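Local coordinates for Alpha/beta hydrolase fold protein (Chitinophaga pinensis, PDB 4PW0) that is an alpha/beta hydrolase fold protein, probably a serine hydrolase, whose natural substrate is not established, at residues 217-222 with 247-252. Sequence-based numbering, arbitrary orientation.
Sequences FEITSI and KQLPDA
The Q248 amide meets I219 at its oxygen end: I219 CB stands off to one side of the amide plane, tilted over that face, 3.8 Å from Q248 OE1. A water approaches OE1 close to the plane, in a weak bond, and NE2 turns elsewhere, to a hydrogen bond with E244. P250, a puckered ring, turns its CG-CD side toward the 217-222 loop, where two backbone carbonyls meet it from opposite sides of its mean plane: T220 O lies 3.5 Å from CD on one side, I222 O 3.2 Å from CD on the other.

Between these two groups the greasy part of the contact is made by I219, I222 and L249. I219 holds CG2 anti to its backbone N (CG1 chi1 -77°), which sends this methyl between the L249 and Q248 side chains: it sits 3.6 Å from L249 CD2 and 3.7 Å from Q248 CB. The I219 and Q248 side chains run nearly perpendicular to each other. L249 starts off away from the loop, yet its CD2 swings back to touch I222 CB at 3.8 Å as well. On the outer side T220 CA makes a CA-H...O contact to Q248 O, 3.4 Å long with 141° at the hydrogen.

One water firmly bridges the segments, joining I222 O to D251 N. The water at Q248 OE1 does so only weakly; it also takes the I219 N-H and donates to E218 OE1. Within the loop, E218 O accepts both S221 N and S221 OG, pinning the 3-10 turn.

The contact thus ties the loop leading into strand 226-231 to the end of helix 240-248, just ahead of neighbouring parallel strand 252-257. Its chemistry implies a join made by apolar contact and carbonyl-to-CH approaches, with the polar link across the gap running through water.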
loop_
_atom_site.group_PDB
_atom_site.type_symbol
_atom_site.label_atom_id
_atom_site.label_comp_id
_atom_site.label_asym_id
_atom_site.label_seq_id
_atom_site.Cartn_x
_atom_site.Cartn_y
_atom_site.Cartn_z
ATOM N N PHE A 217 19.413 -14.843 -10.461
ATOM C CA PHE A 217 19.777 -13.434 -10.407
ATOM C C PHE A 217 19.391 -12.883 -9.050
ATOM O O PHE A 217 18.613 -13.483 -8.309
ATOM C CB PHE A 217 19.117 -12.645 -11.555
ATOM C CG PHE A 217 17.624 -12.526 -11.431
ATOM C CD1 PHE A 217 16.774 -13.515 -11.944
ATOM C CD2 PHE A 217 17.058 -11.426 -10.808
ATOM C CE1 PHE A 217 15.406 -13.401 -11.815
ATOM C CE2 PHE A 217 15.695 -11.333 -10.697
ATOM C CZ PHE A 217 14.877 -12.304 -11.205
ATOM N N GLU A 218 19.992 -11.752 -8.689
ATOM C CA GLU A 218 19.756 -11.104 -7.413
ATOM C C GLU A 218 18.572 -10.156 -7.543
ATOM O O GLU A 218 18.585 -9.294 -8.397
ATOM C CB GLU A 218 20.997 -10.299 -7.001
ATOM C CG GLU A 218 22.163 -11.211 -6.668
ATOM C CD GLU A 218 21.875 -12.057 -5.445
ATOM O OE1 GLU A 218 21.113 -11.621 -4.546
ATOM O OE2 GLU A 218 22.449 -13.160 -5.355
ATOM N N ILE A 219 17.569 -10.344 -6.688
ATOM C CA ILE A 219 16.408 -9.442 -6.679
ATOM C C ILE A 219 16.845 -8.002 -6.435
ATOM O O ILE A 219 16.301 -7.075 -7.013
ATOM C CB ILE A 219 15.364 -9.861 -5.599
ATOM C CG1 ILE A 219 14.566 -11.054 -6.093
ATOM C CG2 ILE A 219 14.381 -8.717 -5.295
ATOM C CD1 ILE A 219 13.780 -10.760 -7.346
ATOM N N THR A 220 17.865 -7.814 -5.596
ATOM C CA THR A 220 18.370 -6.504 -5.252
ATOM C C THR A 220 18.859 -5.733 -6.467
ATOM O O THR A 220 18.942 -4.515 -6.443
ATOM C CB THR A 220 19.528 -6.627 -4.234
ATOM O OG1 THR A 220 20.559 -7.528 -4.732
ATOM C CG2 THR A 220 18.997 -7.112 -2.863
ATOM N N SER A 221 19.190 -6.462 -7.556
ATOM C CA SER A 221 19.666 -5.822 -8.769
ATOM C C SER A 221 18.590 -5.210 -9.661
ATOM O O SER A 221 18.897 -4.505 -10.627
ATOM C CB SER A 221 20.501 -6.792 -9.606
ATOM O OG SER A 221 19.704 -7.807 -10.225
ATOM N N ILE A 222 17.302 -5.457 -9.346
ATOM C CA ILE A 222 16.241 -4.857 -10.137
ATOM C C ILE A 222 16.026 -3.445 -9.586
ATOM O O ILE A 222 15.498 -3.276 -8.496
ATOM C CB ILE A 222 14.948 -5.689 -10.035
ATOM C CG1 ILE A 222 15.117 -7.034 -10.770
ATOM C CG2 ILE A 222 13.787 -4.895 -10.575
ATOM C CD1 ILE A 222 13.981 -8.007 -10.557
ATOM N N LYS A 247 11.425 -6.087 0.850
ATOM C CA LYS A 247 12.694 -5.950 1.570
ATOM C C LYS A 247 13.898 -5.974 0.643
ATOM O O LYS A 247 14.848 -5.213 0.846
ATOM C CB LYS A 247 12.861 -7.064 2.592
ATOM C CG LYS A 247 11.929 -6.917 3.755
ATOM C CD LYS A 247 12.341 -7.758 4.935
ATOM C CE LYS A 247 12.196 -9.187 4.729
ATOM N NZ LYS A 247 12.719 -9.845 5.969
ATOM N N GLN A 248 13.873 -6.837 -0.362
ATOM C CA GLN A 248 15.030 -7.055 -1.193
ATOM C C GLN A 248 15.152 -6.057 -2.334
ATOM O O GLN A 248 16.249 -5.672 -2.704
ATOM C CB GLN A 248 15.066 -8.498 -1.699
ATOM C CG GLN A 248 15.229 -9.552 -0.594
ATOM C CD GLN A 248 15.140 -10.982 -1.125
ATOM O OE1 GLN A 248 15.787 -11.308 -2.096
ATOM N NE2 GLN A 248 14.334 -11.832 -0.473
ATOM N N LEU A 249 14.027 -5.620 -2.898
ATOM C CA LEU A 249 14.038 -4.634 -3.950
ATOM C C LEU A 249 14.442 -3.268 -3.407
ATOM O O LEU A 249 14.093 -2.925 -2.288
ATOM C CB LEU A 249 12.652 -4.528 -4.609
ATOM C CG LEU A 249 12.273 -5.735 -5.488
ATOM C CD1 LEU A 249 10.783 -5.714 -5.779
ATOM C CD2 LEU A 249 13.045 -5.730 -6.801
ATOM N N PRO A 250 15.203 -2.503 -4.191
ATOM C CA PRO A 250 15.615 -1.184 -3.687
ATOM C C PRO A 250 14.559 -0.098 -3.777
ATOM O O PRO A 250 14.626 0.869 -3.014
ATOM C CB PRO A 250 16.806 -0.870 -4.556
ATOM C CG PRO A 250 16.602 -1.626 -5.846
ATOM C CD PRO A 250 15.971 -2.921 -5.382
ATOM N N ASP A 251 13.612 -0.225 -4.703
ATOM C CA ASP A 251 12.613 0.822 -4.934
ATOM C C ASP A 251 11.213 0.246 -5.144
ATOM O O ASP A 251 10.574 0.511 -6.147
ATOM C CB ASP A 251 13.007 1.732 -6.113
ATOM C CG ASP A 251 12.155 2.976 -6.214
ATOM O OD1 ASP A 251 11.618 3.416 -5.153
ATOM O OD2 ASP A 251 12.013 3.511 -7.352
ATOM N N ALA A 252 10.780 -0.557 -4.184
ATOM C CA ALA A 252 9.422 -1.124 -4.241
ATOM C C ALA A 252 8.511 -0.510 -3.192
ATOM O O ALA A 252 8.880 -0.369 -2.012
ATOM C CB ALA A 252 9.419 -2.651 -4.072
HETATM O O HOH W 1 17.927 -12.299 -4.504
HETATM O O HOH W 2 13.387 -1.816 -7.148
#